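Local structure of Gp15 protein (Listeria phage PSA, 6R5W) at residues 134-138 and 150-154; 122-126 and 163-167; 77-81 and 90-94. The protein acts, through the C-terminal part described here, as the homotrimeric receptor binding protein of the phage, probably recognising the Listeria cell surface. All coordinates share one frame; numbering follows the deposited sequence.

How the interactions relate
Interactions 2 and 3 are buried, whereas interaction 1 is only partly so and lies farthest of the three from the centre of the chain. Interactions 1 and 3 are each hairpin pairings built on backbone hydrogen bonds, one in each of the two four-stranded antiparallel sheets. Interaction 2 runs between those sheets and depends on a tyrosine side chain instead. It touches both others: Ala137 N lies 2.9 Å from Ala126 O, and Val90 N lies 2.8 Å from Tyr166 O, whereas interactions 1 and 3 stay about 11 Å apart at their nearest atoms. All three reach a neighbouring subunit; interaction 1 adds a metal shared by the trimer.

Interaction 1: residues 134-138 and 150-154; sequences SNQAN and VGVGS. With CD (cadmium ion), chain E.
Asn138 O takes two backbone donors from the facing strand, Val150 N at 3.0 Å and Gly151 N at 3.1 Å. The second arrives in the carbonyl plane on a lone pair, the first nearly end-on to the oxygen. Two consecutive residues facing one make this a classic beta bulge in the hairpin of strands 136-141 and 146-152. Asn138 N returns a bond to Gly151 O (2.8 Å), and Gly153 N closes the ladder on Gln136 O (2.9 Å). Between these bonds Ala137 and Val152 form a non-hydrogen-bonded pair whose side chains share one face, Ala137 CB resting 4.0 Å from Val152 CG1. At the open end of the hairpin, away from its connecting turn, Asn135, centre of an inverse gamma turn, lays OD1 beside Ser154 CB at 3.5 Å, while its ND2 is held by Ser130.

Gln136 points away from the partner strand. Its chain is extended beyond CG (chi2 -166°) and delivers OE1 to a cadmium ion at 2.3 Å. Three waters and the Gln136 OE1 atoms of the other two subunits complete the six ligands. Gln136 NE2 donates to Asn138 OD1 of the third subunit, which probably fixes the amide's rotation and turns its oxygen to the metal. Three neutral amide oxygens and three waters give a ligand set without formal charge, and one ion, probably polarising the amides, ties the three subunits together at Gln136.

Interaction 2: residues 122-126 and 163-167; sequences KLYSA and GIIYL
This is a sheet-to-sheet contact in a beta-sandwich-like head domain: strand 122-127, outermost in one four-stranded antiparallel sheet of the chain, faces strand 159-167, outermost in the other. The short strand segments run nearly antiparallel (158°) but 9.8 Å apart, so side chains bridge them and no backbone ladder forms. Tyr124 does most of the bridging. Its CG sits beside the backbone N and anti to the carbonyl carbon (chi1 -67°), which sends the ring across to residues 163-166. Ile164 covers one face: its CG2 makes a CH-pi contact 4.3 Å from the ring centroid, offset toward the rim, and the two side chains cross at about a right angle. Gly163 O approaches Tyr124 CD2 obliquely at 3.7 Å.

Alongside, the bent chain of Lys122 brings CE to 4.0 Å from Tyr166 CB, and its NZ continues to a salt bridge with Asp162 of the second subunit. Tyr166 turns its ring away from Tyr124 toward strand 136-141 and the loops, where its OH bonds Leu114 O. On the trimer side, Ile165 packs against Ile165 of both other subunits.

The buried phenol of Tyr124 is satisfied by a main-chain carbonyl: OH donates to Ile165 O at 2.8 Å, the oxygen lying at the ring edge, near the ring plane, while the donor stands above the carbonyl plane, 53° out of it.

Interaction 3: residues 77-81 and 90-94; sequences LIARY and VIVSG
Ser93 lays its side chain against Ile78 and Arg80 of the facing strand, CB lying 3.7 Å from Arg80 NH1, and it grips Ile78 O twice. Its backbone N reaches that oxygen at 2.9 Å, nearly in line with the carbonyl, and its OG donates to the same atom at 3.0 Å from a more bent direction. The hydroxyl reaches it because OG sits between the backbone N and the carbonyl carbon (chi1 70°). Around this the ladder is regular antiparallel: Ile78 N bonds Ser93 O, Arg80 N bonds Ile91 O, and Ile91 N returns to Arg80 O at 2.7 Å.

On this face, shared by Ile78, Arg80, Ile91 and Ser93, the polar ends gather. The arginine is extended from CG to NE (chi3 179°), which gives it the length to lay its guanidinium over Ile78 CG2, 4.0 Å from the plane and under its centre. NH1 donates to a water at 3.0 Å, lying at the edge of the guanidinium in its plane, and that water donates to Ile91 O at 2.8 Å, linking the arginine to the facing strand.

The opposite face carries Ala79, Tyr81, Val90 and Val92. It is apolar across the pair, with Val90 CG2 lying 4.1 Å from Tyr81 CB. The Tyr81 ring leads away from Val90 and meets Phe88 and Phe113 edge-to-face.

These are the two central strands of their four-stranded sheet, joined as a hairpin. Strand 61-65, which follows helix 36-57, pairs with the outer side of 72-84, and strand 159-167 pairs with 87-97, Ile164 and Tyr166 bonding Val92 and Val90. On the arginine face, Arg80 meets Asp117 and Ser93 meets Lys122, both of the third subunit.

Interaction 1: residues 134-138 and 150-154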
ATOM      1  N   SER A 134      27.756 -22.443  10.323  1.00 33.92           N
ATOM      2  CA  SER A 134      28.157 -21.753  11.549  1.00 34.54           C
ATOM      3  C   SER A 134      28.674 -20.339  11.290  1.00 28.65           C
ATOM      4  O   SER A 134      28.821 -19.539  12.250  1.00 35.44           O
ATOM      5  CB  SER A 134      29.257 -22.558  12.267  1.00 40.43           C
ATOM      6  OG  SER A 134      30.379 -22.741  11.345  1.00 35.82           O
ATOM      7  N   ASN A 135      28.947 -19.971  10.052  1.00 27.34           N
ATOM      8  CA  ASN A 135      29.319 -18.599   9.703  1.00 27.31           C
ATOM      9  C   ASN A 135      28.061 -17.769   9.421  1.00 32.12           C
ATOM     10  O   ASN A 135      27.643 -17.551   8.274  1.00 30.43           O
ATOM     11  CB  ASN A 135      30.302 -18.565   8.533  1.00 31.62           C
ATOM     12  CG  ASN A 135      31.724 -19.018   8.944  1.00 36.16           C
ATOM     13  OD1 ASN A 135      32.101 -18.893  10.104  1.00 32.60           O
ATOM     14  ND2 ASN A 135      32.483 -19.578   8.018  1.00 36.01           N
ATOM     15  N   GLN A 136      27.485 -17.232  10.523  1.00 28.25           N
ATOM     16  CA  GLN A 136      26.350 -16.307  10.526  1.00 28.95           C
ATOM     17  C   GLN A 136      26.716 -15.221  11.529  1.00 32.92           C
ATOM     18  O   GLN A 136      27.763 -15.302  12.193  1.00 29.49           O
ATOM     19  CB  GLN A 136      25.083 -17.079  10.918  1.00 27.64           C
ATOM     20  CG  GLN A 136      24.852 -18.225   9.871  1.00 30.17           C
ATOM     21  CD  GLN A 136      23.487 -18.829   9.949  1.00 33.28           C
ATOM     22  OE1 GLN A 136      22.975 -19.109  11.016  1.00 30.33           O
ATOM     23  NE2 GLN A 136      22.898 -19.121   8.833  1.00 31.38           N
ATOM     24  N   ALA A 137      25.835 -14.239  11.684  1.00 31.34           N
ATOM     25  CA  ALA A 137      26.137 -13.038  12.458  1.00 24.37           C
ATOM     26  C   ALA A 137      24.926 -12.636  13.288  1.00 31.62           C
ATOM     27  O   ALA A 137      23.765 -12.813  12.888  1.00 28.93           O
ATOM     28  CB  ALA A 137      26.565 -11.920  11.563  1.00 26.08           C
ATOM     29  N   ASN A 138      25.225 -12.086  14.467  1.00 27.57           N
ATOM     30  CA  ASN A 138      24.258 -11.340  15.265  1.00 28.29           C
ATOM     31  C   ASN A 138      24.519  -9.852  15.027  1.00 28.28           C
ATOM     32  O   ASN A 138      25.591  -9.334  15.400  1.00 29.02           O
ATOM     33  CB  ASN A 138      24.395 -11.663  16.761  1.00 24.57           C
ATOM     34  CG  ASN A 138      23.961 -13.071  17.090  1.00 27.12           C
ATOM     35  OD1 ASN A 138      23.075 -13.655  16.460  1.00 28.37           O
ATOM     36  ND2 ASN A 138      24.603 -13.654  18.131  1.00 29.52           N
ATOM     37  N   VAL A 150      27.887  -7.499  16.003  1.00 31.10           N
ATOM     38  CA  VAL A 150      28.238  -7.866  17.368  1.00 31.05           C
ATOM     39  C   VAL A 150      28.795  -9.263  17.479  1.00 31.32           C
ATOM     40  O   VAL A 150      29.680  -9.518  18.289  1.00 32.71           O
ATOM     41  CB  VAL A 150      26.976  -7.705  18.256  1.00 30.79           C
ATOM     42  CG1 VAL A 150      27.131  -8.449  19.566  1.00 36.74           C
ATOM     43  CG2 VAL A 150      26.685  -6.250  18.485  1.00 30.57           C
ATOM     44  N   GLY A 151      28.309 -10.205  16.668  1.00 29.68           N
ATOM     45  CA  GLY A 151      28.874 -11.546  16.683  1.00 26.95           C
ATOM     46  C   GLY A 151      28.957 -12.075  15.287  1.00 34.68           C
ATOM     47  O   GLY A 151      28.034 -11.828  14.507  1.00 29.53           O
ATOM     48  N   VAL A 152      30.058 -12.765  14.957  1.00 32.31           N
ATOM     49  CA  VAL A 152      30.229 -13.358  13.626  1.00 30.74           C
ATOM     50  C   VAL A 152      30.861 -14.740  13.808  1.00 35.96           C
ATOM     51  O   VAL A 152      31.692 -14.984  14.703  1.00 29.67           O
ATOM     52  CB  VAL A 152      31.061 -12.510  12.650  1.00 33.06           C
ATOM     53  CG1 VAL A 152      30.407 -11.236  12.257  1.00 34.49           C
ATOM     54  CG2 VAL A 152      32.515 -12.208  13.233  1.00 36.09           C
ATOM     55  N   GLY A 153      30.510 -15.648  12.901  1.00 31.30           N
ATOM     56  CA  GLY A 153      31.150 -16.952  12.902  1.00 33.03           C
ATOM     57  C   GLY A 153      32.635 -16.824  12.605  1.00 32.93           C
ATOM     58  O   GLY A 153      33.465 -17.561  13.164  1.00 31.89           O
ATOM     59  N   SER A 154      32.968 -15.925  11.697  1.00 31.80           N
ATOM     60  CA  SER A 154      34.354 -15.656  11.323  1.00 32.79           C
ATOM     61  C   SER A 154      34.553 -14.215  10.914  1.00 30.37           C
ATOM     62  O   SER A 154      33.856 -13.705  10.006  1.00 31.86           O
ATOM     63  CB  SER A 154      34.805 -16.595  10.159  1.00 36.73           C
ATOM     64  OG  SER A 154      36.002 -16.049   9.594  1.00 36.69           O
TER
HETATM   65 CD    CD E 402      23.279 -19.731  13.217  1.00 34.38          CD
HETATM   66  O   HOH W   1      25.685 -19.158  13.829  1.00 36.40           O
HETATM   67  O   HOH W   2      23.317 -20.950  15.309  1.00 33.98           O
HETATM   68  O   HOH W   3      24.152 -21.722  12.348  1.00 36.25           O

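Interaction 2: residues 122-126 and 163-167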
ATOM      1  N   LYS A 122      17.719  -3.224  18.044  1.00 28.36           N
ATOM      2  CA  LYS A 122      16.991  -4.331  17.441  1.00 29.26           C
ATOM      3  C   LYS A 122      18.006  -5.375  16.956  1.00 26.42           C
ATOM      4  O   LYS A 122      19.071  -5.029  16.404  1.00 28.37           O
ATOM      5  CB  LYS A 122      16.145  -3.799  16.287  1.00 25.49           C
ATOM      6  CG  LYS A 122      15.023  -2.807  16.744  1.00 27.12           C
ATOM      7  CD  LYS A 122      14.346  -2.071  15.560  1.00 30.16           C
ATOM      8  CE  LYS A 122      13.575  -3.062  14.736  1.00 28.85           C
ATOM      9  NZ  LYS A 122      12.469  -3.570  15.434  1.00 29.12           N
ATOM     10  N   LEU A 123      17.653  -6.647  17.121  1.00 26.20           N
ATOM     11  CA  LEU A 123      18.585  -7.754  16.915  1.00 25.64           C
ATOM     12  C   LEU A 123      18.201  -8.559  15.677  1.00 28.76           C
ATOM     13  O   LEU A 123      17.085  -9.067  15.597  1.00 26.74           O
ATOM     14  CB  LEU A 123      18.595  -8.736  18.093  1.00 27.49           C
ATOM     15  CG  LEU A 123      19.463  -8.379  19.296  1.00 36.39           C
ATOM     16  CD1 LEU A 123      19.447  -6.958  19.707  1.00 32.95           C
ATOM     17  CD2 LEU A 123      19.107  -9.371  20.478  1.00 33.33           C
ATOM     18  N   TYR A 124      19.157  -8.771  14.792  1.00 25.76           N
ATOM     19  CA  TYR A 124      18.931  -9.506  13.551  1.00 27.69           C
ATOM     20  C   TYR A 124      19.930 -10.624  13.358  1.00 28.04           C
ATOM     21  O   TYR A 124      21.141 -10.425  13.569  1.00 27.85           O
ATOM     22  CB  TYR A 124      19.059  -8.547  12.361  1.00 24.90           C
ATOM     23  CG  TYR A 124      17.974  -7.505  12.290  1.00 27.24           C
ATOM     24  CD1 TYR A 124      18.092  -6.291  12.957  1.00 25.54           C
ATOM     25  CD2 TYR A 124      16.775  -7.773  11.584  1.00 28.38           C
ATOM     26  CE1 TYR A 124      17.091  -5.336  12.871  1.00 25.65           C
ATOM     27  CE2 TYR A 124      15.763  -6.824  11.524  1.00 25.33           C
ATOM     28  CZ  TYR A 124      15.922  -5.624  12.159  1.00 27.73           C
ATOM     29  OH  TYR A 124      14.930  -4.659  12.126  1.00 27.34           O
ATOM     30  N   SER A 125      19.422 -11.764  12.897  1.00 27.53           N
ATOM     31  CA  SER A 125      20.257 -12.876  12.417  1.00 28.01           C
ATOM     32  C   SER A 125      20.608 -12.633  10.948  1.00 30.81           C
ATOM     33  O   SER A 125      19.729 -12.341  10.139  1.00 31.40           O
ATOM     34  CB  SER A 125      19.502 -14.188  12.550  1.00 30.38           C
ATOM     35  OG  SER A 125      20.301 -15.231  11.954  1.00 39.15           O
ATOM     36  N   ALA A 126      21.888 -12.716  10.597  1.00 29.11           N
ATOM     37  CA  ALA A 126      22.329 -12.431   9.224  1.00 26.25           C
ATOM     38  C   ALA A 126      23.211 -13.590   8.743  1.00 27.70           C
ATOM     39  O   ALA A 126      23.950 -14.258   9.524  1.00 28.77           O
ATOM     40  CB  ALA A 126      23.104 -11.151   9.126  1.00 27.84           C
ATOM     41  N   GLY A 163      18.945  -8.955   5.288  1.00 27.52           N
ATOM     42  CA  GLY A 163      17.842  -9.273   6.158  1.00 31.69           C
ATOM     43  C   GLY A 163      17.404  -8.178   7.116  1.00 31.61           C
ATOM     44  O   GLY A 163      16.484  -8.358   7.913  1.00 32.55           O
ATOM     45  N   ILE A 164      17.988  -7.010   7.050  1.00 29.20           N
ATOM     46  CA  ILE A 164      17.664  -5.938   7.980  1.00 29.51           C
ATOM     47  C   ILE A 164      16.490  -5.148   7.392  1.00 27.96           C
ATOM     48  O   ILE A 164      16.655  -4.361   6.446  1.00 29.06           O
ATOM     49  CB  ILE A 164      18.890  -5.048   8.220  1.00 30.40           C
ATOM     50  CG1 ILE A 164      20.042  -5.881   8.805  1.00 31.84           C
ATOM     51  CG2 ILE A 164      18.470  -3.922   9.215  1.00 28.19           C
ATOM     52  CD1 ILE A 164      21.282  -5.120   8.839  1.00 33.22           C
ATOM     53  N   ILE A 165      15.312  -5.318   8.007  1.00 27.45           N
ATOM     54  CA  ILE A 165      14.061  -4.688   7.584  1.00 26.25           C
ATOM     55  C   ILE A 165      13.374  -4.153   8.818  1.00 25.30           C
ATOM     56  O   ILE A 165      13.297  -4.870   9.822  1.00 27.31           O
ATOM     57  CB  ILE A 165      13.131  -5.680   6.870  1.00 30.16           C
ATOM     58  CG1 ILE A 165      13.851  -6.188   5.638  1.00 30.33           C
ATOM     59  CG2 ILE A 165      11.764  -5.032   6.605  1.00 27.69           C
ATOM     60  CD1 ILE A 165      13.081  -7.335   4.946  1.00 36.42           C
ATOM     61  N   TYR A 166      12.898  -2.898   8.760  1.00 25.76           N
ATOM     62  CA  TYR A 166      12.294  -2.294   9.961  1.00 26.95           C
ATOM     63  C   TYR A 166      11.452  -1.077   9.567  1.00 27.10           C
ATOM     64  O   TYR A 166      11.579  -0.534   8.470  1.00 26.71           O
ATOM     65  CB  TYR A 166      13.383  -1.879  10.960  1.00 24.35           C
ATOM     66  CG  TYR A 166      14.255  -0.773  10.460  1.00 25.62           C
ATOM     67  CD1 TYR A 166      15.396  -1.037   9.668  1.00 24.29           C
ATOM     68  CD2 TYR A 166      13.959   0.562  10.748  1.00 28.92           C
ATOM     69  CE1 TYR A 166      16.161  -0.063   9.216  1.00 25.11           C
ATOM     70  CE2 TYR A 166      14.740   1.575  10.286  1.00 27.22           C
ATOM     71  CZ  TYR A 166      15.879   1.272   9.503  1.00 27.76           C
ATOM     72  OH  TYR A 166      16.672   2.256   8.980  1.00 31.82           O
ATOM     73  N   LEU A 167      10.626  -0.633  10.504  1.00 27.43           N
ATOM     74  CA  LEU A 167       9.834   0.585  10.401  1.00 24.87           C
ATOM     75  C   LEU A 167      10.419   1.749  11.212  1.00 29.62           C
ATOM     76  O   LEU A 167      10.897   1.571  12.322  1.00 26.24           O
ATOM     77  CB  LEU A 167       8.415   0.311  10.920  1.00 25.73           C
ATOM     78  CG  LEU A 167       7.560  -0.601  10.048  1.00 29.59           C
ATOM     79  CD1 LEU A 167       6.421  -1.190  10.817  1.00 33.33           C
ATOM     80  CD2 LEU A 167       7.059   0.183   8.823  1.00 27.10           C
TER

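Interaction 3: residues 77-81 and 90-94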
ATOM      1  N   LEU A  77      26.089  -0.709  -0.663  1.00 36.97           N
ATOM      2  CA  LEU A  77      25.188  -0.704   0.497  1.00 36.07           C
ATOM      3  C   LEU A  77      24.060   0.246   0.178  1.00 37.23           C
ATOM      4  O   LEU A  77      24.290   1.438   0.014  1.00 34.73           O
ATOM      5  CB  LEU A  77      25.936  -0.286   1.763  1.00 36.45           C
ATOM      6  CG  LEU A  77      27.186  -1.122   1.953  1.00 32.98           C
ATOM      7  CD1 LEU A  77      27.894  -0.697   3.324  1.00 43.40           C
ATOM      8  CD2 LEU A  77      26.996  -2.581   2.010  1.00 36.25           C
ATOM      9  N   ILE A  78      22.846  -0.296   0.012  1.00 32.78           N
ATOM     10  CA  ILE A  78      21.697   0.504  -0.382  1.00 31.41           C
ATOM     11  C   ILE A  78      20.549   0.243   0.575  1.00 33.18           C
ATOM     12  O   ILE A  78      20.220  -0.905   0.867  1.00 36.81           O
ATOM     13  CB  ILE A  78      21.293   0.217  -1.852  1.00 37.08           C
ATOM     14  CG1 ILE A  78      22.496   0.568  -2.752  1.00 42.62           C
ATOM     15  CG2 ILE A  78      20.065   1.031  -2.220  1.00 37.31           C
ATOM     16  CD1 ILE A  78      22.372   0.102  -4.183  1.00 46.80           C
ATOM     17  N   ALA A  79      19.970   1.293   1.066  1.00 29.38           N
ATOM     18  CA  ALA A  79      18.720   1.214   1.819  1.00 33.00           C
ATOM     19  C   ALA A  79      17.568   1.682   0.948  1.00 32.58           C
ATOM     20  O   ALA A  79      17.521   2.840   0.514  1.00 33.84           O
ATOM     21  CB  ALA A  79      18.807   2.053   3.100  1.00 32.94           C
ATOM     22  N   ARG A  80      16.602   0.798   0.735  1.00 27.58           N
ATOM     23  CA  ARG A  80      15.409   1.146  -0.021  1.00 26.79           C
ATOM     24  C   ARG A  80      14.262   1.300   0.945  1.00 29.25           C
ATOM     25  O   ARG A  80      14.203   0.594   1.962  1.00 33.49           O
ATOM     26  CB  ARG A  80      15.082   0.071  -1.040  1.00 27.25           C
ATOM     27  CG  ARG A  80      16.210  -0.076  -2.053  1.00 29.49           C
ATOM     28  CD  ARG A  80      15.930  -1.112  -3.143  1.00 31.11           C
ATOM     29  NE  ARG A  80      17.096  -1.172  -4.100  1.00 30.60           N
ATOM     30  CZ  ARG A  80      18.121  -2.005  -3.987  1.00 32.26           C
ATOM     31  NH1 ARG A  80      18.234  -2.881  -2.969  1.00 32.54           N
ATOM     32  NH2 ARG A  80      19.074  -2.013  -4.893  1.00 35.83           N
ATOM     33  N   TYR A  81      13.391   2.250   0.676  1.00 28.39           N
ATOM     34  CA  TYR A  81      12.335   2.517   1.657  1.00 27.18           C
ATOM     35  C   TYR A  81      11.044   2.986   1.006  1.00 31.52           C
ATOM     36  O   TYR A  81      11.038   3.578  -0.085  1.00 29.89           O
ATOM     37  CB  TYR A  81      12.796   3.517   2.704  1.00 30.89           C
ATOM     38  CG  TYR A  81      13.241   4.872   2.181  1.00 30.74           C
ATOM     39  CD1 TYR A  81      14.568   5.078   1.697  1.00 31.13           C
ATOM     40  CD2 TYR A  81      12.377   5.946   2.203  1.00 33.42           C
ATOM     41  CE1 TYR A  81      14.968   6.338   1.245  1.00 32.21           C
ATOM     42  CE2 TYR A  81      12.790   7.236   1.778  1.00 34.73           C
ATOM     43  CZ  TYR A  81      14.060   7.402   1.282  1.00 33.66           C
ATOM     44  OH  TYR A  81      14.428   8.651   0.819  1.00 38.38           O
ATOM     45  N   VAL A  90      11.811   0.221   5.790  1.00 26.40           N
ATOM     46  CA  VAL A  90      13.194   0.322   5.334  1.00 24.65           C
ATOM     47  C   VAL A  90      13.706  -1.093   5.095  1.00 25.59           C
ATOM     48  O   VAL A  90      13.553  -1.972   5.958  1.00 27.61           O
ATOM     49  CB  VAL A  90      14.087   1.071   6.338  1.00 26.90           C
ATOM     50  CG1 VAL A  90      15.557   1.073   5.833  1.00 28.40           C
ATOM     51  CG2 VAL A  90      13.547   2.494   6.614  1.00 29.37           C
ATOM     52  N   ILE A  91      14.315  -1.316   3.931  1.00 26.07           N
ATOM     53  CA  ILE A  91      14.834  -2.626   3.558  1.00 26.04           C
ATOM     54  C   ILE A  91      16.295  -2.453   3.147  1.00 28.49           C
ATOM     55  O   ILE A  91      16.596  -1.866   2.091  1.00 28.75           O
ATOM     56  CB  ILE A  91      13.996  -3.281   2.440  1.00 29.02           C
ATOM     57  CG1 ILE A  91      12.537  -3.433   2.903  1.00 31.50           C
ATOM     58  CG2 ILE A  91      14.659  -4.579   1.987  1.00 28.48           C
ATOM     59  CD1 ILE A  91      11.584  -3.859   1.839  1.00 36.42           C
ATOM     60  N   VAL A  92      17.199  -2.891   3.988  1.00 26.82           N
ATOM     61  CA  VAL A  92      18.643  -2.723   3.738  1.00 29.28           C
ATOM     62  C   VAL A  92      19.122  -3.820   2.792  1.00 27.45           C
ATOM     63  O   VAL A  92      18.576  -4.907   2.741  1.00 28.67           O
ATOM     64  CB  VAL A  92      19.452  -2.750   5.067  1.00 29.10           C
ATOM     65  CG1 VAL A  92      20.920  -2.475   4.864  1.00 33.04           C
ATOM     66  CG2 VAL A  92      18.853  -1.744   6.030  1.00 28.73           C
ATOM     67  N   SER A  93      20.176  -3.541   2.030  1.00 31.14           N
ATOM     68  CA  SER A  93      20.792  -4.526   1.152  1.00 28.99           C
ATOM     69  C   SER A  93      22.309  -4.271   1.084  1.00 27.63           C
ATOM     70  O   SER A  93      22.789  -3.141   1.277  1.00 32.23           O
ATOM     71  CB  SER A  93      20.194  -4.465  -0.304  1.00 28.99           C
ATOM     72  OG  SER A  93      20.617  -3.269  -0.897  1.00 40.51           O
ATOM     73  N   GLY A  94      23.024  -5.323   0.708  1.00 29.56           N
ATOM     74  CA  GLY A  94      24.440  -5.279   0.496  1.00 29.80           C
ATOM     75  C   GLY A  94      25.209  -6.249   1.369  1.00 27.59           C
ATOM     76  O   GLY A  94      24.645  -7.005   2.157  1.00 30.39           O
TER
HETATM   77  O   HOH W   4      16.644  -3.078  -0.462  1.00 29.37           O